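Local coordinates for protein tryptophan halogenase (Shewanella frigidimarina, PDB 2PYX) that is probably a flavin-dependent halogenase that binds FAD and acts on tryptophan, at residues G91-S103 with H411-W423. Sequence-based numbering, arbitrary orientation. Where two conformers were deposited one is given.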
ATOM      1  N   GLY A  91      10.671   1.685   2.052  1.00 11.03           N
ATOM      2  CA  GLY A  91      10.341   1.975   0.654  1.00  9.32           C
ATOM      3  C   GLY A  91      10.441   0.725  -0.191  1.00 10.61           C
ATOM      4  O   GLY A  91      10.330  -0.391   0.323  1.00 10.83           O
ATOM      5  N   SER A  92      10.559   0.936  -1.499  1.00  9.91           N
ATOM      6  CA  SER A  92      10.698  -0.122  -2.498  1.00  9.76           C
ATOM      7  C   SER A  92      11.959   0.111  -3.304  1.00 10.97           C
ATOM      8  O   SER A  92      12.204   1.219  -3.783  1.00 11.24           O
ATOM      9  CB  SER A  92       9.525  -0.136  -3.472  1.00 11.98           C
ATOM     10  OG  SER A  92       8.298  -0.462  -2.836  1.00 14.68           O
ATOM     11  N   ARG A  93      12.762  -0.949  -3.420  1.00 11.05           N
ATOM     12  CA  ARG A  93      13.934  -0.910  -4.269  0.50 11.48           C
ATOM     13  C   ARG A  93      13.659  -1.704  -5.527  1.00 11.04           C
ATOM     14  O   ARG A  93      13.268  -2.874  -5.467  1.00 11.28           O
ATOM     15  CB  ARG A  93      15.170  -1.466  -3.594  0.50 10.18           C
ATOM     16  CG  ARG A  93      16.447  -1.212  -4.408  0.50 11.09           C
ATOM     17  CD  ARG A  93      17.670  -1.707  -3.696  0.50 15.43           C
ATOM     18  NE  ARG A  93      17.816  -1.110  -2.375  0.50 22.72           N
ATOM     19  CZ  ARG A  93      18.242   0.131  -2.148  0.50 25.98           C
ATOM     20  NH1 ARG A  93      18.562   0.914  -3.158  0.50 20.90           N
ATOM     21  NH2 ARG A  93      18.341   0.588  -0.907  0.50 30.12           N
ATOM     22  N   PHE A  94      13.862  -1.033  -6.649  1.00 10.53           N
ATOM     23  CA  PHE A  94      13.547  -1.548  -7.989  1.00  9.33           C
ATOM     24  C   PHE A  94      14.860  -1.957  -8.671  1.00 10.49           C
ATOM     25  O   PHE A  94      15.731  -1.109  -8.883  1.00 11.60           O
ATOM     26  CB  PHE A  94      12.792  -0.486  -8.773  1.00 10.32           C
ATOM     27  CG  PHE A  94      11.444  -0.227  -8.195  1.00  9.39           C
ATOM     28  CD1 PHE A  94      10.390  -1.103  -8.430  1.00  9.72           C
ATOM     29  CD2 PHE A  94      11.216   0.850  -7.340  1.00  9.83           C
ATOM     30  CE1 PHE A  94       9.151  -0.895  -7.842  1.00  9.49           C
ATOM     31  CE2 PHE A  94       9.963   1.051  -6.754  1.00 10.86           C
ATOM     32  CZ  PHE A  94       8.934   0.192  -7.034  1.00  9.42           C
ATOM     33  N   ILE A  95      14.957  -3.242  -9.014  1.00  9.91           N
ATOM     34  CA  ILE A  95      16.168  -3.844  -9.531  1.00 11.41           C
ATOM     35  C   ILE A  95      15.867  -4.303 -10.951  1.00 10.60           C
ATOM     36  O   ILE A  95      14.887  -5.003 -11.163  1.00  9.72           O
ATOM     37  CB  ILE A  95      16.593  -4.997  -8.614  1.00 11.77           C
ATOM     38  CG1 ILE A  95      16.761  -4.460  -7.175  1.00 13.01           C
ATOM     39  CG2 ILE A  95      17.861  -5.642  -9.125  1.00 11.87           C
ATOM     40  CD1 ILE A  95      16.866  -5.533  -6.145  1.00 19.23           C
ATOM     41  N   ASN A  96      16.750  -3.970 -11.891  1.00 11.50           N
ATOM     42  CA  ASN A  96      16.687  -4.407 -13.273  1.00 10.25           C
ATOM     43  C   ASN A  96      15.453  -3.944 -14.048  1.00 11.47           C
ATOM     44  O   ASN A  96      15.091  -4.531 -15.043  1.00 10.98           O
ATOM     45  CB  ASN A  96      16.849  -5.930 -13.382  1.00 11.05           C
ATOM     46  CG  ASN A  96      18.215  -6.408 -12.939  1.00 13.19           C
ATOM     47  OD1 ASN A  96      19.130  -5.613 -12.787  1.00 17.13           O
ATOM     48  ND2 ASN A  96      18.311  -7.690 -12.654  1.00 16.27           N
ATOM     49  N   TRP A  97      14.852  -2.846 -13.613  1.00 10.23           N
ATOM     50  CA  TRP A  97      13.681  -2.329 -14.310  1.00 11.03           C
ATOM     51  C   TRP A  97      14.050  -1.474 -15.505  1.00 10.78           C
ATOM     52  O   TRP A  97      13.242  -1.299 -16.418  1.00  9.65           O
ATOM     53  CB  TRP A  97      12.815  -1.474 -13.353  1.00  8.85           C
ATOM     54  CG  TRP A  97      11.924  -2.256 -12.516  1.00  7.47           C
ATOM     55  CD1 TRP A  97      12.218  -3.038 -11.441  1.00 10.78           C
ATOM     56  CD2 TRP A  97      10.504  -2.312 -12.677  1.00  8.31           C
ATOM     57  NE1 TRP A  97      11.064  -3.619 -10.939  1.00  9.10           N
ATOM     58  CE2 TRP A  97       9.994  -3.168 -11.682  1.00  8.10           C
ATOM     59  CE3 TRP A  97       9.613  -1.708 -13.590  1.00  8.68           C
ATOM     60  CZ2 TRP A  97       8.636  -3.441 -11.572  1.00  8.43           C
ATOM     61  CZ3 TRP A  97       8.259  -1.978 -13.460  1.00  9.23           C
ATOM     62  CH2 TRP A  97       7.793  -2.843 -12.478  1.00  8.66           C
ATOM     63  N   CYS A  98      15.224  -0.858 -15.483  1.00 11.54           N
ATOM     64  CA  CYS A  98      15.574   0.119 -16.495  1.00 10.97           C
ATOM     65  C   CYS A  98      16.142  -0.419 -17.813  1.00 11.97           C
ATOM     66  O   CYS A  98      15.901   0.159 -18.886  1.00 11.36           O
ATOM     67  CB  CYS A  98      16.578   1.136 -15.972  1.00 11.65           C
ATOM     68  SG  CYS A  98      15.987   2.073 -14.574  1.00 13.61           S
ATOM     69  N   LYS A  99      16.961  -1.472 -17.706  1.00 11.96           N
ATOM     70  CA  LYS A  99      17.702  -1.956 -18.871  1.00 13.73           C
ATOM     71  C   LYS A  99      17.609  -3.471 -18.950  1.00 13.03           C
ATOM     72  O   LYS A  99      17.399  -4.133 -17.952  1.00 13.17           O
ATOM     73  CB  LYS A  99      19.170  -1.562 -18.729  1.00 15.55           C
ATOM     74  CG  LYS A  99      19.477  -0.065 -18.793  1.00 19.77           C
ATOM     75  CD  LYS A  99      20.907   0.145 -18.292  1.00 28.68           C
ATOM     76  CE  LYS A  99      21.348   1.595 -18.213  1.00 36.13           C
ATOM     77  NZ  LYS A  99      22.662   1.688 -17.456  1.00 36.82           N
ATOM     78  N   ASP A 100      17.780  -4.002 -20.164  1.00 13.84           N
ATOM     79  CA  ASP A 100      17.971  -5.437 -20.320  1.00 12.64           C
ATOM     80  C   ASP A 100      19.206  -5.819 -19.498  1.00 14.50           C
ATOM     81  O   ASP A 100      20.259  -5.192 -19.681  1.00 15.58           O
ATOM     82  CB  ASP A 100      18.177  -5.772 -21.785  1.00 14.66           C
ATOM     83  CG  ASP A 100      16.943  -5.518 -22.598  1.00 12.89           C
ATOM     84  OD1 ASP A 100      15.950  -6.185 -22.307  1.00 20.04           O
ATOM     85  OD2 ASP A 100      16.985  -4.663 -23.474  1.00 17.82           O
ATOM     86  N   PRO A 101      19.066  -6.779 -18.579  1.00 14.77           N
ATOM     87  CA  PRO A 101      20.166  -7.081 -17.654  1.00 16.95           C
ATOM     88  C   PRO A 101      21.493  -7.481 -18.318  1.00 17.16           C
ATOM     89  O   PRO A 101      21.499  -8.247 -19.302  1.00 18.65           O
ATOM     90  CB  PRO A 101      19.607  -8.195 -16.802  1.00 20.13           C
ATOM     91  CG  PRO A 101      18.126  -7.945 -16.818  1.00 19.68           C
ATOM     92  CD  PRO A 101      17.872  -7.564 -18.222  1.00 14.19           C
ATOM     93  N   GLN A 102      22.581  -6.882 -17.827  1.00 17.43           N
ATOM     94  CA  GLN A 102      23.949  -7.238 -18.237  1.00 17.35           C
ATOM     95  C   GLN A 102      24.721  -7.538 -16.953  1.00 18.49           C
ATOM     96  O   GLN A 102      24.564  -6.853 -15.934  1.00 17.50           O
ATOM     97  CB  GLN A 102      24.604  -6.117 -19.012  1.00 18.61           C
ATOM     98  CG  GLN A 102      24.136  -5.934 -20.447  1.00 18.25           C
ATOM     99  CD  GLN A 102      24.865  -4.787 -21.111  1.00 23.96           C
ATOM    100  OE1 GLN A 102      24.648  -3.625 -20.760  1.00 31.88           O
ATOM    101  NE2 GLN A 102      25.770  -5.098 -22.015  1.00 26.05           N
ATOM    102  N   SER A 103      25.585  -8.544 -16.987  1.00 18.57           N
ATOM    103  CA  SER A 103      26.239  -9.035 -15.777  1.00 19.58           C
ATOM    104  C   SER A 103      27.127  -8.003 -15.076  1.00 18.31           C
ATOM    105  O   SER A 103      27.313  -8.064 -13.858  1.00 18.94           O
ATOM    106  CB  SER A 103      27.087 -10.262 -16.135  1.00 22.16           C
ATOM    107  OG  SER A 103      27.988  -9.976 -17.211  1.00 19.93           O
ATOM    108  N   HIS A 411       6.199   3.248 -13.904  1.00  7.27           N
ATOM    109  CA  HIS A 411       7.335   2.377 -13.612  1.00  8.00           C
ATOM    110  C   HIS A 411       7.718   1.592 -14.856  1.00  7.17           C
ATOM    111  O   HIS A 411       8.915   1.290 -15.054  1.00  8.85           O
ATOM    112  CB  HIS A 411       7.041   1.391 -12.491  1.00  7.76           C
ATOM    113  CG  HIS A 411       6.861   2.001 -11.127  1.00  7.40           C
ATOM    114  ND1 HIS A 411       5.843   2.896 -10.839  1.00  8.41           N
ATOM    115  CD2 HIS A 411       7.538   1.813  -9.968  1.00  8.16           C
ATOM    116  CE1 HIS A 411       5.900   3.203  -9.548  1.00  8.83           C
ATOM    117  NE2 HIS A 411       6.915   2.559  -8.996  1.00  9.20           N
ATOM    118  N   TYR A 412       6.743   1.216 -15.656  1.00  7.57           N
ATOM    119  CA  TYR A 412       6.987   0.440 -16.879  1.00  9.08           C
ATOM    120  C   TYR A 412       7.346   1.310 -18.059  1.00  8.23           C
ATOM    121  O   TYR A 412       8.191   0.963 -18.882  1.00  8.76           O
ATOM    122  CB  TYR A 412       5.741  -0.376 -17.256  1.00  8.69           C
ATOM    123  CG  TYR A 412       5.345  -1.413 -16.252  1.00  7.97           C
ATOM    124  CD1 TYR A 412       5.932  -2.667 -16.272  1.00  9.27           C
ATOM    125  CD2 TYR A 412       4.388  -1.183 -15.261  1.00  8.18           C
ATOM    126  CE1 TYR A 412       5.582  -3.607 -15.361  1.00  8.27           C
ATOM    127  CE2 TYR A 412       4.022  -2.162 -14.361  1.00  7.94           C
ATOM    128  CZ  TYR A 412       4.633  -3.377 -14.407  1.00  7.32           C
ATOM    129  OH  TYR A 412       4.275  -4.360 -13.499  1.00  8.92           O
ATOM    130  N   VAL A 413       6.640   2.414 -18.213  1.00  6.99           N
ATOM    131  CA  VAL A 413       6.703   3.173 -19.487  0.50  8.63           C
ATOM    132  C   VAL A 413       8.061   3.767 -19.767  1.00 10.00           C
ATOM    133  O   VAL A 413       8.442   3.950 -20.926  1.00 12.30           O
ATOM    134  CB  VAL A 413       5.726   4.358 -19.537  0.50 10.54           C
ATOM    135  CG1 VAL A 413       5.943   5.208 -20.855  0.50  8.45           C
ATOM    136  CG2 VAL A 413       4.347   3.898 -19.494  0.50 13.70           C
ATOM    137  N   ILE A 414       8.786   4.115 -18.701  1.00  8.65           N
ATOM    138  CA  ILE A 414      10.086   4.760 -18.854  1.00  8.49           C
ATOM    139  C   ILE A 414      11.284   3.800 -18.774  1.00 10.23           C
ATOM    140  O   ILE A 414      12.453   4.234 -18.736  1.00 11.08           O
ATOM    141  CB  ILE A 414      10.249   5.948 -17.896  1.00  8.62           C
ATOM    142  CG1 ILE A 414      10.310   5.484 -16.452  1.00  9.61           C
ATOM    143  CG2 ILE A 414       9.124   6.950 -18.127  1.00 11.07           C
ATOM    144  CD1 ILE A 414      10.317   6.637 -15.438  1.00  9.29           C
ATOM    145  N   SER A 415      11.006   2.506 -18.812  1.00  8.54           N
ATOM    146  CA  SER A 415      12.077   1.536 -19.009  1.00  8.61           C
ATOM    147  C   SER A 415      12.690   1.671 -20.396  1.00  9.08           C
ATOM    148  O   SER A 415      12.046   2.130 -21.344  1.00  9.77           O
ATOM    149  CB  SER A 415      11.537   0.096 -18.860  1.00 10.08           C
ATOM    150  OG  SER A 415      12.626  -0.832 -18.932  1.00 11.21           O
ATOM    151  N   GLN A 416      13.945   1.214 -20.498  1.00 10.62           N
ATOM    152  CA  GLN A 416      14.622   1.118 -21.791  0.50 12.17           C
ATOM    153  C   GLN A 416      14.773  -0.342 -22.207  1.00 13.45           C
ATOM    154  O   GLN A 416      15.456  -0.659 -23.204  1.00 14.79           O
ATOM    155  CB  GLN A 416      15.983   1.819 -21.755  0.50 14.45           C
ATOM    156  CG  GLN A 416      15.865   3.321 -21.587  0.50 16.86           C
ATOM    157  CD  GLN A 416      17.193   4.027 -21.806  0.50 29.64           C
ATOM    158  OE1 GLN A 416      18.224   3.604 -21.276  0.50 26.08           O
ATOM    159  NE2 GLN A 416      17.174   5.100 -22.598  0.50 32.64           N
ATOM    160  N   ARG A 417      14.145  -1.240 -21.480  1.00 10.74           N
ATOM    161  CA  ARG A 417      14.197  -2.670 -21.839  1.00 10.71           C
ATOM    162  C   ARG A 417      13.658  -2.895 -23.256  1.00 13.30           C
ATOM    163  O   ARG A 417      12.608  -2.398 -23.616  1.00 13.04           O
ATOM    164  CB  ARG A 417      13.414  -3.505 -20.857  1.00 12.83           C
ATOM    165  CG  ARG A 417      14.109  -3.828 -19.594  1.00  9.69           C
ATOM    166  CD  ARG A 417      13.188  -4.390 -18.555  1.00 15.47           C
ATOM    167  NE  ARG A 417      13.828  -5.144 -17.498  1.00 14.62           N
ATOM    168  CZ  ARG A 417      14.093  -6.457 -17.561  1.00 13.77           C
ATOM    169  NH1 ARG A 417      13.744  -7.175 -18.628  1.00 14.62           N
ATOM    170  NH2 ARG A 417      14.648  -7.073 -16.546  1.00 13.19           N
ATOM    171  N   GLN A 418      14.410  -3.680 -24.035  1.00 14.12           N
ATOM    172  CA  GLN A 418      14.137  -3.907 -25.463  0.50 15.63           C
ATOM    173  C   GLN A 418      14.010  -5.381 -25.827  1.00 13.60           C
ATOM    174  O   GLN A 418      13.396  -5.687 -26.851  1.00 16.82           O
ATOM    175  CB  GLN A 418      15.246  -3.317 -26.346  0.50 17.09           C
ATOM    176  CG  GLN A 418      15.257  -1.806 -26.436  0.50 22.77           C
ATOM    177  CD  GLN A 418      14.089  -1.229 -27.243  0.50 25.89           C
ATOM    178  OE1 GLN A 418      13.188  -1.956 -27.686  0.50 33.53           O
ATOM    179  NE2 GLN A 418      14.103   0.085 -27.435  0.50 36.60           N
ATOM    180  N   GLU A 419      14.543  -6.297 -25.018  1.00 13.89           N
ATOM    181  CA  GLU A 419      14.631  -7.710 -25.472  1.00 16.18           C
ATOM    182  C   GLU A 419      13.294  -8.432 -25.499  1.00 16.56           C
ATOM    183  O   GLU A 419      13.085  -9.364 -26.308  1.00 15.93           O
ATOM    184  CB  GLU A 419      15.628  -8.505 -24.628  1.00 19.01           C
ATOM    185  CG  GLU A 419      17.059  -8.069 -24.867  1.00 27.87           C
ATOM    186  CD  GLU A 419      17.462  -8.236 -26.319  1.00 42.88           C
ATOM    187  OE1 GLU A 419      17.377  -9.389 -26.807  1.00 45.28           O
ATOM    188  OE2 GLU A 419      17.839  -7.221 -26.966  1.00 47.86           O
ATOM    189  N   ASP A 420      12.375  -8.012 -24.637  1.00 12.15           N
ATOM    190  CA  ASP A 420      11.122  -8.714 -24.463  1.00  9.97           C
ATOM    191  C   ASP A 420       9.919  -7.910 -24.943  1.00 10.61           C
ATOM    192  O   ASP A 420       9.762  -6.708 -24.637  1.00 10.09           O
ATOM    193  CB  ASP A 420      10.908  -9.051 -23.001  1.00 11.87           C
ATOM    194  CG  ASP A 420      12.008  -9.908 -22.439  1.00 15.61           C
ATOM    195  OD1 ASP A 420      12.074 -11.092 -22.880  1.00 14.65           O
ATOM    196  OD2 ASP A 420      12.760  -9.397 -21.574  1.00 15.38           O
ATOM    197  N   ARG A 421       9.021  -8.603 -25.639  1.00 10.31           N
ATOM    198  CA  ARG A 421       7.791  -7.965 -26.137  1.00  8.19           C
ATOM    199  C   ARG A 421       7.014  -7.272 -25.017  1.00  8.89           C
ATOM    200  O   ARG A 421       6.431  -6.216 -25.245  1.00  9.19           O
ATOM    201  CB  ARG A 421       6.905  -9.013 -26.836  1.00  9.23           C
ATOM    202  CG  ARG A 421       5.634  -8.405 -27.437  1.00  9.32           C
ATOM    203  CD  ARG A 421       4.794  -9.389 -28.212  1.00  7.61           C
ATOM    204  NE  ARG A 421       4.248 -10.492 -27.401  1.00  9.02           N
ATOM    205  CZ  ARG A 421       3.073 -10.526 -26.801  1.00  9.53           C
ATOM    206  NH1 ARG A 421       2.314  -9.446 -26.776  1.00  9.54           N
ATOM    207  NH2 ARG A 421       2.655 -11.618 -26.202  1.00  9.49           N
ATOM    208  N   TYR A 422       6.953  -7.924 -23.872  1.00  8.76           N
ATOM    209  CA  TYR A 422       6.233  -7.382 -22.698  1.00  7.56           C
ATOM    210  C   TYR A 422       6.644  -5.934 -22.417  1.00  8.33           C
ATOM    211  O   TYR A 422       5.794  -5.036 -22.254  1.00  8.53           O
ATOM    212  CB  TYR A 422       6.509  -8.238 -21.472  1.00  9.53           C
ATOM    213  CG  TYR A 422       5.910  -7.745 -20.176  1.00  7.70           C
ATOM    214  CD1 TYR A 422       4.615  -8.079 -19.814  1.00  8.80           C
ATOM    215  CD2 TYR A 422       6.676  -7.012 -19.283  1.00  7.76           C
ATOM    216  CE1 TYR A 422       4.083  -7.719 -18.594  1.00  7.67           C
ATOM    217  CE2 TYR A 422       6.169  -6.612 -18.087  1.00  8.66           C
ATOM    218  CZ  TYR A 422       4.867  -6.961 -17.733  1.00  8.28           C
ATOM    219  OH  TYR A 422       4.316  -6.597 -16.538  1.00  8.46           O
ATOM    220  N   TRP A 423       7.950  -5.685 -22.403  1.00  8.77           N
ATOM    221  CA  TRP A 423       8.453  -4.362 -22.049  1.00  8.78           C
ATOM    222  C   TRP A 423       8.215  -3.380 -23.187  1.00  7.39           C
ATOM    223  O   TRP A 423       7.877  -2.210 -22.977  1.00  9.26           O
ATOM    224  CB  TRP A 423       9.926  -4.441 -21.573  1.00  8.93           C
ATOM    225  CG  TRP A 423       9.998  -5.153 -20.286  1.00  7.86           C
ATOM    226  CD1 TRP A 423      10.215  -6.483 -20.066  1.00  8.81           C
ATOM    227  CD2 TRP A 423       9.768  -4.587 -18.970  1.00  6.61           C
ATOM    228  NE1 TRP A 423      10.161  -6.774 -18.733  1.00  9.21           N
ATOM    229  CE2 TRP A 423       9.873  -5.624 -18.034  1.00 10.05           C
ATOM    230  CE3 TRP A 423       9.508  -3.283 -18.502  1.00  7.52           C
ATOM    231  CZ2 TRP A 423       9.690  -5.419 -16.667  1.00  9.07           C
ATOM    232  CZ3 TRP A 423       9.365  -3.092 -17.137  1.00  6.89           C
ATOM    233  CH2 TRP A 423       9.478  -4.141 -16.237  1.00  8.86           C
TER
HETATM  234  O   HOH W   1      13.301  -6.761 -21.778  1.00 14.17           O
HETATM  235  O   HOH W   2      18.124  -1.981 -22.200  1.00 23.95           O
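The indole of Trp97 lies between aromatic neighbours: Trp423 sets its edge against one face, CH2 to Trp97 CE3 3.6 Å, with the planes nearly perpendicular at 86°. Trp97 CZ3 lies over one face of the Tyr412 ring, 3.7 Å from its CE1, with the two planes oblique, and Phe94, from the end of strand 87-95, places CD1 over the opposite face of the indole, toward its rim. An indole suits this place because its two faces and long edge are used at once by Trp423, Phe94 and Tyr412. The loop after strand 87-95 thereby packs on the connection between helices 383-413 and 421-425 of this tryptophan halogenase family member. Close by, His411, which hydrogen-bonds to the predicted tryptophan-binding Glu361, turns its edge to the face of Phe94.

Arg417, extended from CG to NE, reaches across and grips Asn96 O side-on, in the guanidinium plane, through NE at 2.8 Å and NH2 at 3.0 Å. Its CD rests over the centre of the Trp423 ring. With an alanine here, Asn96 O would probably be left without its mate and the Trp423 ring without that methylene. Asp100 suits its place because its two oxygens accept from successive amides, Gln418 N at OD2 (2.8 Å) and Glu419 N at OD1 (3.1 Å), both syn but 21° and 29° out of the carboxylate plane, while a water links OD1 to Arg417 NH1. Ser415 OG donates to Trp97 O (2.6 Å) and accepts from Arg417 N, forming an ST turn.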